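Local coordinates for protein nucleoside 2-deoxyribosyltransferase (PDB 7M5H) that probably hydrolyses the N-glycosidic bond of 5-hydroxymethyl-dUMP, as a Rossmann-fold member of the nucleoside 2-deoxyribosyltransferase family, at residues A112-H115 with Q116-D119; V147-E150 with E151-L154; Y53-S56 with K57-A60; Y131-L134 with Y135-G138. All coordinates share one frame; numbering follows the deposited sequence.

Contact 1: residues A112-H115 with Q116-D119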
ATOM      1  N   ALA B 112       1.760  22.946   6.389  1.00 50.44           N
ATOM      2  CA  ALA B 112       0.481  23.649   6.394  1.00 50.60           C
ATOM      3  C   ALA B 112       0.668  25.159   6.312  1.00 57.33           C
ATOM      4  O   ALA B 112      -0.223  25.870   5.835  1.00 57.36           O
ATOM      5  CB  ALA B 112      -0.317  23.278   7.643  1.00 46.62           C
ATOM      6  N   ASP B 113       1.817  25.667   6.766  1.00 56.87           N
ATOM      7  CA  ASP B 113       2.106  27.092   6.663  1.00 64.51           C
ATOM      8  C   ASP B 113       2.604  27.492   5.280  1.00 69.26           C
ATOM      9  O   ASP B 113       2.522  28.672   4.925  1.00 65.42           O
ATOM     10  CB  ASP B 113       3.139  27.496   7.718  1.00 63.25           C
ATOM     11  CG  ASP B 113       4.170  26.410   7.969  1.00 76.86           C
ATOM     12  OD1 ASP B 113       4.621  25.772   6.993  1.00 73.74           O
ATOM     13  OD2 ASP B 113       4.535  26.199   9.145  1.00 82.28           O
ATOM     14  N   ASN B 114       3.117  26.545   4.498  1.00 67.25           N
ATOM     15  CA  ASN B 114       3.641  26.836   3.166  1.00 61.10           C
ATOM     16  C   ASN B 114       2.477  27.117   2.223  1.00 57.50           C
ATOM     17  O   ASN B 114       1.681  26.222   1.925  1.00 57.04           O
ATOM     18  CB  ASN B 114       4.487  25.664   2.672  1.00 60.05           C
ATOM     19  CG  ASN B 114       5.283  25.993   1.419  1.00 63.24           C
ATOM     20  OD1 ASN B 114       4.748  26.515   0.438  1.00 64.05           O
ATOM     21  ND2 ASN B 114       6.573  25.686   1.449  1.00 71.01           N
ATOM     22  N   HIS B 115       2.378  28.361   1.746  0.52 56.83           N
ATOM     23  CA  HIS B 115       1.264  28.724   0.877  0.52 58.72           C
ATOM     24  C   HIS B 115       1.416  28.128  -0.517  0.52 57.68           C
ATOM     25  O   HIS B 115       0.413  27.891  -1.199  0.52 56.91           O
ATOM     26  CB  HIS B 115       1.131  30.245   0.801  0.52 62.00           C
ATOM     27  CG  HIS B 115       0.883  30.895   2.128  0.52 62.73           C
ATOM     28  ND1 HIS B 115      -0.293  30.734   2.828  0.52 60.23           N
ATOM     29  CD2 HIS B 115       1.661  31.708   2.882  0.52 65.40           C
ATOM     30  CE1 HIS B 115      -0.230  31.418   3.956  0.52 63.33           C
ATOM     31  NE2 HIS B 115       0.945  32.018   4.014  0.52 62.18           N
ATOM     32  N   GLN B 116       2.653  27.876  -0.954  1.00 53.63           N
ATOM     33  CA  GLN B 116       2.863  27.277  -2.269  1.00 55.29           C
ATOM     34  C   GLN B 116       2.441  25.813  -2.282  1.00 48.83           C
ATOM     35  O   GLN B 116       1.911  25.327  -3.288  1.00 49.60           O
ATOM     36  CB  GLN B 116       4.327  27.422  -2.684  1.00 56.02           C
ATOM     37  CG  GLN B 116       4.773  28.862  -2.872  1.00 59.46           C
ATOM     38  CD  GLN B 116       6.200  28.965  -3.363  1.00 65.74           C
ATOM     39  OE1 GLN B 116       7.119  29.215  -2.584  1.00 71.38           O
ATOM     40  NE2 GLN B 116       6.395  28.771  -4.661  1.00 67.55           N
ATOM     41  N   LYS B 117       2.677  25.091  -1.184  1.00 48.15           N
ATOM     42  CA  LYS B 117       2.149  23.735  -1.070  1.00 48.40           C
ATOM     43  C   LYS B 117       0.627  23.735  -1.130  1.00 50.31           C
ATOM     44  O   LYS B 117       0.021  22.839  -1.729  1.00 46.27           O
ATOM     45  CB  LYS B 117       2.628  23.082   0.226  1.00 48.75           C
ATOM     46  CG  LYS B 117       4.117  22.794   0.279  1.00 50.27           C
ATOM     47  CD  LYS B 117       4.450  21.893   1.459  1.00 49.80           C
ATOM     48  CE  LYS B 117       5.934  21.578   1.516  1.00 57.46           C
ATOM     49  NZ  LYS B 117       6.227  20.500   2.499  1.00 56.83           N
ATOM     50  N   LEU B 118      -0.007  24.736  -0.513  1.00 49.64           N
ATOM     51  CA  LEU B 118      -1.464  24.817  -0.541  1.00 47.62           C
ATOM     52  C   LEU B 118      -1.971  25.186  -1.930  1.00 48.91           C
ATOM     53  O   LEU B 118      -2.968  24.627  -2.400  1.00 46.96           O
ATOM     54  CB  LEU B 118      -1.952  25.830   0.495  1.00 52.23           C
ATOM     55  CG  LEU B 118      -1.592  25.554   1.957  1.00 49.47           C
ATOM     56  CD1 LEU B 118      -2.088  26.678   2.858  1.00 50.42           C
ATOM     57  CD2 LEU B 118      -2.160  24.222   2.404  1.00 43.54           C
ATOM     58  N   ASP B 119      -1.298  26.125  -2.600  1.00 46.39           N
ATOM     59  CA  ASP B 119      -1.710  26.511  -3.946  1.00 49.22           C
ATOM     60  C   ASP B 119      -1.466  25.393  -4.951  1.00 50.02           C
ATOM     61  O   ASP B 119      -2.183  25.298  -5.954  1.00 49.10           O
ATOM     62  CB  ASP B 119      -0.974  27.780  -4.382  1.00 53.94           C
ATOM     63  CG  ASP B 119      -1.329  28.983  -3.531  1.00 70.00           C
ATOM     64  OD1 ASP B 119      -2.438  29.003  -2.955  1.00 73.52           O
ATOM     65  OD2 ASP B 119      -0.499  29.914  -3.442  1.00 86.30           O
TER
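N114 reaches forward over the first turn of helix 115-120 and binds the backbone of Q116 and K117, a clear example of an asparagine N-cap. The main capping bond runs from K117 N to N114 OD1 at 3.0 Å with an N-H...O angle of 157°; the donor lies well above the amide carbonyl plane rather than on a lone pair. Q116 N adds a second, weak bond to the same oxygen at 2.9 Å, bent to 121°. N114 OD1 thus serves two of the amides that a helix start cannot pair within itself. CG lies anti to the backbone N (chi1 -169°), which swings the amide forward over these donors.

The other half of that amide looks to a different molecule: N114 ND2 donates to A52 O of the second subunit and more weakly to D49 O of the same subunit, so one buried side chain both caps its own helix and joins two chains. The regular helical pattern then takes over. L118 N makes a weak bond to N114 O, while D119 N gives H115 O a firmer one of 2.8 Å.

K117 crosses the N114 side chain at about a right angle, its CG 3.6 Å from N114 CG, and its extended chain carries NZ to a weak bond with Q110 O. L118, which also packs on L121 of the third subunit, turns back over the preceding loop, placing CG 3.3 Å from N114 O and CD1 3.6 Å from A112 O.

Contact 2: residues V147-E150 with E151-L154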
ATOM      1  N   VAL B 147      -0.621  11.519  17.867  1.00 37.39           N
ATOM      2  CA  VAL B 147       0.513  12.404  18.090  1.00 38.00           C
ATOM      3  C   VAL B 147       1.508  12.214  16.953  1.00 36.84           C
ATOM      4  O   VAL B 147       1.483  11.214  16.231  1.00 40.32           O
ATOM      5  CB  VAL B 147       1.186  12.158  19.454  1.00 41.61           C
ATOM      6  CG1 VAL B 147       0.212  12.449  20.585  1.00 39.53           C
ATOM      7  CG2 VAL B 147       1.700  10.730  19.539  1.00 42.99           C
ATOM      8  N   SER B 148       2.399  13.194  16.801  1.00 37.67           N
ATOM      9  CA  SER B 148       3.346  13.216  15.693  1.00 44.69           C
ATOM     10  C   SER B 148       4.799  13.098  16.140  1.00 45.72           C
ATOM     11  O   SER B 148       5.702  13.222  15.305  1.00 49.70           O
ATOM     12  CB  SER B 148       3.161  14.493  14.866  1.00 41.18           C
ATOM     13  OG  SER B 148       3.374  15.645  15.661  1.00 48.40           O
ATOM     14  N   SER B 149       5.053  12.862  17.424  1.00 46.91           N
ATOM     15  CA  SER B 149       6.420  12.720  17.902  1.00 51.31           C
ATOM     16  C   SER B 149       6.459  11.693  19.023  1.00 54.26           C
ATOM     17  O   SER B 149       5.462  11.450  19.708  1.00 45.94           O
ATOM     18  CB  SER B 149       6.996  14.057  18.387  1.00 51.10           C
ATOM     19  OG  SER B 149       6.358  14.486  19.576  1.00 53.52           O
ATOM     20  N   GLU B 150       7.636  11.090  19.199  1.00 47.08           N
ATOM     21  CA  GLU B 150       7.826  10.133  20.283  1.00 47.65           C
ATOM     22  C   GLU B 150       7.731  10.807  21.645  1.00 53.23           C
ATOM     23  O   GLU B 150       7.265  10.190  22.610  1.00 52.81           O
ATOM     24  CB  GLU B 150       9.175   9.430  20.125  1.00 52.97           C
ATOM     25  CG  GLU B 150       9.377   8.791  18.755  1.00 55.49           C
ATOM     26  CD  GLU B 150      10.800   8.316  18.533  1.00 60.10           C
ATOM     27  OE1 GLU B 150      11.624   8.448  19.463  1.00 54.89           O
ATOM     28  OE2 GLU B 150      11.096   7.812  17.428  1.00 57.36           O
ATOM     29  N   GLU B 151       8.165  12.066  21.739  1.00 51.00           N
ATOM     30  CA  GLU B 151       8.027  12.812  22.986  1.00 54.31           C
ATOM     31  C   GLU B 151       6.564  12.936  23.388  1.00 51.31           C
ATOM     32  O   GLU B 151       6.200  12.675  24.541  1.00 52.39           O
ATOM     33  CB  GLU B 151       8.662  14.195  22.838  1.00 55.97           C
ATOM     34  CG  GLU B 151       8.246  15.189  23.910  1.00 74.28           C
ATOM     35  CD  GLU B 151       8.674  16.605  23.583  1.00 88.26           C
ATOM     36  OE1 GLU B 151       9.630  16.767  22.795  1.00 90.38           O
ATOM     37  OE2 GLU B 151       8.051  17.555  24.103  1.00 93.40           O
ATOM     38  N   ASP B 152       5.703  13.329  22.446  1.00 48.56           N
ATOM     39  CA  ASP B 152       4.287  13.472  22.767  1.00 52.23           C
ATOM     40  C   ASP B 152       3.629  12.123  23.025  1.00 51.33           C
ATOM     41  O   ASP B 152       2.655  12.046  23.783  1.00 50.29           O
ATOM     42  CB  ASP B 152       3.562  14.216  21.646  1.00 53.51           C
ATOM     43  CG  ASP B 152       4.122  15.606  21.414  1.00 56.05           C
ATOM     44  OD1 ASP B 152       4.756  16.154  22.339  1.00 56.93           O
ATOM     45  OD2 ASP B 152       3.926  16.151  20.307  1.00 55.15           O
ATOM     46  N   LEU B 153       4.139  11.054  22.408  1.00 45.89           N
ATOM     47  CA  LEU B 153       3.603   9.723  22.672  1.00 42.26           C
ATOM     48  C   LEU B 153       3.852   9.313  24.118  1.00 54.30           C
ATOM     49  O   LEU B 153       2.935   8.868  24.818  1.00 50.11           O
ATOM     50  CB  LEU B 153       4.219   8.707  21.711  1.00 46.24           C
ATOM     51  CG  LEU B 153       3.853   7.243  21.966  1.00 49.90           C
ATOM     52  CD1 LEU B 153       2.364   7.017  21.753  1.00 45.44           C
ATOM     53  CD2 LEU B 153       4.675   6.317  21.082  1.00 44.83           C
ATOM     54  N   LEU B 154       5.094   9.460  24.584  1.00 49.85           N
ATOM     55  CA  LEU B 154       5.418   9.112  25.964  1.00 55.28           C
ATOM     56  C   LEU B 154       4.682  10.015  26.945  1.00 51.88           C
ATOM     57  O   LEU B 154       4.212   9.554  27.992  1.00 52.84           O
ATOM     58  CB  LEU B 154       6.927   9.200  26.183  1.00 55.93           C
ATOM     59  CG  LEU B 154       7.801   8.321  25.285  1.00 54.91           C
ATOM     60  CD1 LEU B 154       9.249   8.778  25.344  1.00 62.12           C
ATOM     61  CD2 LEU B 154       7.686   6.859  25.686  1.00 58.61           C
TER
HETATM   62  O   HOH W   1       2.160  15.583  18.432  1.00 44.10           O
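S149 and D152 meet at the start of helix 150-159 through one capping hydrogen bond, in which D152 N points at S149 OG at 3.2 Å with an N-H...O angle of 162°. The serine OG stands between its own backbone N and carbonyl carbon (chi1 69°), within range of that amide. Backbone bonds continue the pattern, L153 N to S149 O at 3.0 Å and L154 N to E150 O at the same length but straighter, at 170°.

A water supplies a second link between loop and helix: it accepts from S148 N at 2.9 Å and donates to D152 OD2 at 2.6 Å. The carboxylate of D152 lies in the first turn, where the helix dipole would probably favour its negative charge. By its bond to D152 N, S149 is a serine N-cap, placed where strand 144-147 of the parallel Rossmann-like sheet turns into the last helix of the chain.

Apolar contact comes from V147, whose CB meets D152 CB at 3.8 Å and whose CG2 lies 3.9 Å from L153 CB. The L153 side chain also packs on V101 and L103 of strand 100-103. The carboxylate of E150 is held by the hydroxyls of Y21 and Y24 on helix 16-30.

Contact 3: residues Y53-S56 with K57-A60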
ATOM      1  N   TYR B  53       2.110 -24.478  12.268  1.00 80.05           N
ATOM      2  CA  TYR B  53       1.253 -23.751  11.345  1.00 75.45           C
ATOM      3  C   TYR B  53       0.011 -23.269  12.079  1.00 73.83           C
ATOM      4  O   TYR B  53      -0.568 -24.001  12.885  1.00 75.38           O
ATOM      5  CB  TYR B  53       0.844 -24.616  10.146  1.00 75.06           C
ATOM      6  CG  TYR B  53      -0.267 -24.008   9.317  1.00 71.75           C
ATOM      7  CD1 TYR B  53      -0.009 -22.979   8.421  1.00 69.70           C
ATOM      8  CD2 TYR B  53      -1.576 -24.461   9.435  1.00 71.15           C
ATOM      9  CE1 TYR B  53      -1.023 -22.417   7.665  1.00 67.14           C
ATOM     10  CE2 TYR B  53      -2.595 -23.907   8.684  1.00 68.63           C
ATOM     11  CZ  TYR B  53      -2.313 -22.886   7.801  1.00 66.64           C
ATOM     12  OH  TYR B  53      -3.327 -22.335   7.052  1.00 64.58           O
ATOM     13  N   ALA B  54      -0.392 -22.035  11.784  1.00 70.61           N
ATOM     14  CA  ALA B  54      -1.609 -21.447  12.329  1.00 68.74           C
ATOM     15  C   ALA B  54      -2.293 -20.669  11.217  1.00 65.54           C
ATOM     16  O   ALA B  54      -1.683 -19.775  10.624  1.00 64.13           O
ATOM     17  CB  ALA B  54      -1.299 -20.535  13.520  1.00 68.82           C
ATOM     18  N   ASP B  55      -3.548 -21.010  10.926  1.00 64.81           N
ATOM     19  CA  ASP B  55      -4.261 -20.354   9.842  1.00 62.36           C
ATOM     20  C   ASP B  55      -4.805 -19.003  10.308  1.00 60.13           C
ATOM     21  O   ASP B  55      -4.624 -18.593  11.459  1.00 60.39           O
ATOM     22  CB  ASP B  55      -5.363 -21.263   9.290  1.00 62.94           C
ATOM     23  CG  ASP B  55      -6.516 -21.477  10.264  1.00 63.71           C
ATOM     24  OD1 ASP B  55      -6.441 -21.033  11.424  1.00 63.92           O
ATOM     25  OD2 ASP B  55      -7.517 -22.101   9.852  1.00 68.02           O
ATOM     26  N   SER B  56      -5.492 -18.306   9.398  1.00 40.68           N
ATOM     27  CA  SER B  56      -5.889 -16.924   9.658  1.00 41.85           C
ATOM     28  C   SER B  56      -6.818 -16.817  10.861  1.00 38.16           C
ATOM     29  O   SER B  56      -6.747 -15.844  11.621  1.00 38.72           O
ATOM     30  CB  SER B  56      -6.554 -16.326   8.418  1.00 36.57           C
ATOM     31  OG  SER B  56      -7.785 -16.972   8.143  1.00 35.82           O
ATOM     32  N   LYS B  57      -7.694 -17.806  11.054  1.00 39.91           N
ATOM     33  CA  LYS B  57      -8.644 -17.740  12.160  1.00 40.85           C
ATOM     34  C   LYS B  57      -7.930 -17.777  13.506  1.00 40.37           C
ATOM     35  O   LYS B  57      -8.239 -16.984  14.404  1.00 40.93           O
ATOM     36  CB  LYS B  57      -9.666 -18.874  12.050  1.00 42.13           C
ATOM     37  CG  LYS B  57     -10.843 -18.540  11.148  1.00 37.84           C
ATOM     38  CD  LYS B  57     -12.037 -19.452  11.398  1.00 48.20           C
ATOM     39  CE  LYS B  57     -11.846 -20.822  10.771  1.00 49.28           C
ATOM     40  NZ  LYS B  57     -11.777 -20.755   9.285  1.00 49.94           N
HETATM   41  N   MSE B  58      -6.964 -18.677  13.672  0.51 43.17           N
HETATM   42  CA  MSE B  58      -6.263 -18.741  14.954  0.51 47.28           C
HETATM   43  C   MSE B  58      -5.185 -17.660  15.072  0.51 44.35           C
HETATM   44  O   MSE B  58      -4.727 -17.356  16.172  0.51 42.55           O
HETATM   45  CB  MSE B  58      -5.660 -20.133  15.190  0.51 50.07           C
HETATM   46  CG  MSE B  58      -4.872 -20.729  14.043  0.51 53.56           C
HETATM   47 SE   MSE B  58      -4.275 -22.539  14.485  0.51 85.37          SE
HETATM   48  CE  MSE B  58      -4.685 -23.445  12.806  0.51 57.88           C
ATOM     49  N   ILE B  59      -4.788 -17.073  13.940  1.00 43.37           N
ATOM     50  CA  ILE B  59      -3.924 -15.897  13.989  1.00 40.31           C
ATOM     51  C   ILE B  59      -4.699 -14.699  14.521  1.00 39.33           C
ATOM     52  O   ILE B  59      -4.246 -13.995  15.433  1.00 34.98           O
ATOM     53  CB  ILE B  59      -3.325 -15.604  12.601  1.00 47.72           C
ATOM     54  CG1 ILE B  59      -2.278 -16.655  12.229  1.00 46.68           C
ATOM     55  CG2 ILE B  59      -2.714 -14.209  12.569  1.00 41.28           C
ATOM     56  CD1 ILE B  59      -1.731 -16.492  10.827  1.00 46.67           C
ATOM     57  N   ALA B  60      -5.889 -14.457  13.965  1.00 39.46           N
ATOM     58  CA  ALA B  60      -6.699 -13.330  14.413  1.00 32.98           C
ATOM     59  C   ALA B  60      -7.167 -13.521  15.849  1.00 35.28           C
ATOM     60  O   ALA B  60      -7.175 -12.568  16.635  1.00 32.59           O
ATOM     61  CB  ALA B  60      -7.894 -13.140  13.480  1.00 32.08           C
TER
HETATM   62  O   HOH W   2      -8.887 -20.115   8.750  1.00 46.44           O
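The flat carboxylate of D55 turns OD1 toward the first turn of helix 56-68, where M58 N meets it nearly along the C-O axis at 3.3 Å and an N-H...O angle of 169°. Its other oxygen, OD2, takes a weak bond from a water, and K57 NZ donates to that water at 3.0 Å. The lysine chain bends at its outer two torsions to get there; D55 OD2 and K57 NZ, 4.5 Å apart, are bridged by that water and stand too far apart for a salt bridge. The second flat group, the Y53 ring, has D55 N 3.7 Å above one face, offset toward the rim.

This is an aspartate N-cap, whose negative charge would probably suit the positive end of the helix dipole. Backbone bonds follow from I59 N to D55 O and from A60 N to S56 O, both 2.9 Å. I59 folds back along the loop, its CD1 3.3 Å from A54 O. Tentatively, one of two deposited conformers of selenomethionine M58 brings CG to 3.6 Å from A54 CB.

The cap closes the long connection from strand 36-39 to helix 56-68 in an intersubunit setting: S56 OG bonds E126 of the second subunit, while I59 and A60 pack on L134 and G138, in helix 134-141 of the fourth.

Contact 4: residues Y131-L134 with Y135-G138. With EDO (1,2-ethanediol), chain E.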
ATOM      1  N   TYR B 131      -1.135  11.051   3.148  1.00 27.92           N
ATOM      2  CA  TYR B 131      -2.539  10.794   3.434  1.00 26.77           C
ATOM      3  C   TYR B 131      -2.703   9.569   4.322  1.00 31.44           C
ATOM      4  O   TYR B 131      -2.071   8.531   4.095  1.00 27.82           O
ATOM      5  CB  TYR B 131      -3.342  10.599   2.139  1.00 28.27           C
ATOM      6  CG  TYR B 131      -4.771  10.154   2.375  1.00 31.51           C
ATOM      7  CD1 TYR B 131      -5.763  11.076   2.683  1.00 29.89           C
ATOM      8  CD2 TYR B 131      -5.125   8.814   2.292  1.00 31.48           C
ATOM      9  CE1 TYR B 131      -7.070  10.674   2.904  1.00 32.63           C
ATOM     10  CE2 TYR B 131      -6.425   8.402   2.512  1.00 29.87           C
ATOM     11  CZ  TYR B 131      -7.395   9.334   2.816  1.00 32.16           C
ATOM     12  OH  TYR B 131      -8.690   8.923   3.034  1.00 33.94           O
ATOM     13  N   LEU B 132      -3.563   9.702   5.330  1.00 29.36           N
ATOM     14  CA  LEU B 132      -4.014   8.604   6.172  1.00 27.69           C
ATOM     15  C   LEU B 132      -5.517   8.445   5.998  1.00 27.90           C
ATOM     16  O   LEU B 132      -6.245   9.441   5.940  1.00 26.35           O
ATOM     17  CB  LEU B 132      -3.708   8.861   7.656  1.00 31.78           C
ATOM     18  CG  LEU B 132      -2.271   9.063   8.137  1.00 30.27           C
ATOM     19  CD1 LEU B 132      -2.283   9.706   9.517  1.00 28.49           C
ATOM     20  CD2 LEU B 132      -1.531   7.740   8.175  1.00 28.45           C
ATOM     21  N   ASN B 133      -5.982   7.200   5.920  1.00 24.80           N
ATOM     22  CA  ASN B 133      -7.417   6.955   5.832  1.00 27.90           C
ATOM     23  C   ASN B 133      -8.117   7.570   7.037  1.00 27.09           C
ATOM     24  O   ASN B 133      -7.834   7.210   8.184  1.00 25.42           O
ATOM     25  CB  ASN B 133      -7.703   5.457   5.750  1.00 25.79           C
ATOM     26  CG  ASN B 133      -9.168   5.161   5.495  1.00 32.48           C
ATOM     27  OD1 ASN B 133      -9.980   5.149   6.419  1.00 32.67           O
ATOM     28  ND2 ASN B 133      -9.517   4.930   4.233  1.00 24.79           N
ATOM     29  N   LEU B 134      -9.025   8.510   6.774  1.00 29.31           N
ATOM     30  CA  LEU B 134      -9.610   9.308   7.842  1.00 30.45           C
ATOM     31  C   LEU B 134     -10.660   8.558   8.648  1.00 30.07           C
ATOM     32  O   LEU B 134     -11.018   9.014   9.739  1.00 28.06           O
ATOM     33  CB  LEU B 134     -10.216  10.588   7.267  1.00 28.17           C
ATOM     34  CG  LEU B 134      -9.181  11.565   6.709  1.00 35.37           C
ATOM     35  CD1 LEU B 134      -9.851  12.832   6.222  1.00 33.78           C
ATOM     36  CD2 LEU B 134      -8.129  11.879   7.760  1.00 33.14           C
ATOM     37  N   TYR B 135     -11.172   7.434   8.145  1.00 28.05           N
ATOM     38  CA  TYR B 135     -12.051   6.618   8.976  1.00 28.81           C
ATOM     39  C   TYR B 135     -11.267   5.979  10.115  1.00 28.71           C
ATOM     40  O   TYR B 135     -11.694   6.016  11.275  1.00 28.05           O
ATOM     41  CB  TYR B 135     -12.754   5.548   8.142  1.00 30.04           C
ATOM     42  CG  TYR B 135     -13.620   4.638   8.990  1.00 33.36           C
ATOM     43  CD1 TYR B 135     -14.842   5.076   9.480  1.00 31.01           C
ATOM     44  CD2 TYR B 135     -13.204   3.355   9.318  1.00 27.29           C
ATOM     45  CE1 TYR B 135     -15.632   4.258  10.268  1.00 34.60           C
ATOM     46  CE2 TYR B 135     -13.989   2.528  10.104  1.00 30.23           C
ATOM     47  CZ  TYR B 135     -15.202   2.985  10.574  1.00 30.32           C
ATOM     48  OH  TYR B 135     -15.989   2.174  11.356  1.00 31.82           O
ATOM     49  N   THR B 136     -10.110   5.391   9.799  1.00 28.44           N
ATOM     50  CA  THR B 136      -9.263   4.813  10.836  1.00 28.97           C
ATOM     51  C   THR B 136      -8.807   5.874  11.829  1.00 29.76           C
ATOM     52  O   THR B 136      -8.823   5.647  13.044  1.00 30.11           O
ATOM     53  CB  THR B 136      -8.055   4.123  10.202  1.00 27.81           C
ATOM     54  OG1 THR B 136      -8.500   3.177   9.220  1.00 29.13           O
ATOM     55  CG2 THR B 136      -7.240   3.396  11.263  1.00 23.85           C
ATOM     56  N   VAL B 137      -8.401   7.044  11.328  1.00 28.27           N
ATOM     57  CA  VAL B 137      -7.972   8.127  12.208  1.00 28.30           C
ATOM     58  C   VAL B 137      -9.116   8.563  13.115  1.00 29.63           C
ATOM     59  O   VAL B 137      -8.929   8.768  14.319  1.00 32.00           O
ATOM     60  CB  VAL B 137      -7.428   9.305  11.379  1.00 28.81           C
ATOM     61  CG1 VAL B 137      -7.239  10.534  12.258  1.00 29.02           C
ATOM     62  CG2 VAL B 137      -6.119   8.919  10.708  1.00 25.25           C
ATOM     63  N   GLY B 138     -10.317   8.705  12.552  1.00 26.95           N
ATOM     64  CA  GLY B 138     -11.445   9.165  13.345  1.00 30.02           C
ATOM     65  C   GLY B 138     -11.770   8.239  14.501  1.00 29.32           C
ATOM     66  O   GLY B 138     -12.106   8.695  15.596  1.00 27.86           O
TER
HETATM   67  C1  EDO E1101     -13.434   8.259   3.521  1.00 48.17           C
HETATM   68  O1  EDO E1101     -13.203   9.663   3.682  1.00 61.28           O
HETATM   69  C2  EDO E1101     -12.353   7.481   4.262  1.00 49.10           C
HETATM   70  O2  EDO E1101     -12.645   6.080   4.200  1.00 46.36           O
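N133 OD1 is gripped by two backbone amides of the following turn, Y135 N at 3.1 Å and T136 N at 3.4 Å. Both bonds are weak, the first bent to 130° and the second straighter; together they make N133 the asparagine N-cap of helix 134-141. The trans chi1 of N133 (-173°) turns its amide toward the helix start. The N133 and Y135 side chains leave side by side and point the same way, yet amide and phenol ring stand almost perpendicular, with planes 81° apart.

N133 ND2 faces small alcohols probably taken up from the crystallisation liquor. It makes a weak bond to O2 of an ethanediol at 3.3 Å and another weak one to a glycerol. Behind the cap the ordinary helix bonds begin: V137 N donates to N133 O at 3.2 Å in the carbonyl plane, and G138 N reaches L134 O at 2.9 Å from above the plane of that carbonyl.

The hydroxyls of Y135 and T136 are satisfied across a subunit boundary. Y135 OH bonds T64 OG1 of the fourth subunit and T136 OG1 bonds S88 OG of the same subunit, so the first turn of the helix doubles as interface. A buried apolar pair, near A125 of the third subunit, lies beside the cap: L132 and V137 cross at about a right angle, L132 CB lying 3.9 Å from V137 CG2, and V137 CG2 also sits 3.5 Å from N133 O.

Overall arrangement
Read from the N terminus, the order is contact 3, contact 1, contact 4, contact 2; each closes before the next opens, so none nest or cross. Contact 3 ends the loop from strand 36-39 at helix 56-68, and contact 1 the excursion after strand 100-103 at helix 115-120. Contact 4 brings the chain into helix 134-141, and contact 2 joins strand 144-147 to the final helix. Contacts 1 and 3 lie on opposite sides of the chain's centre, about 46 Å between centres, and both touch the second subunit. Contacts 2 and 4 approach to about 8 Å between nearest atoms. As a recurring device, a side-chain N-cap stands at the start of all four helices in this tetrameric Rossmann-like fold.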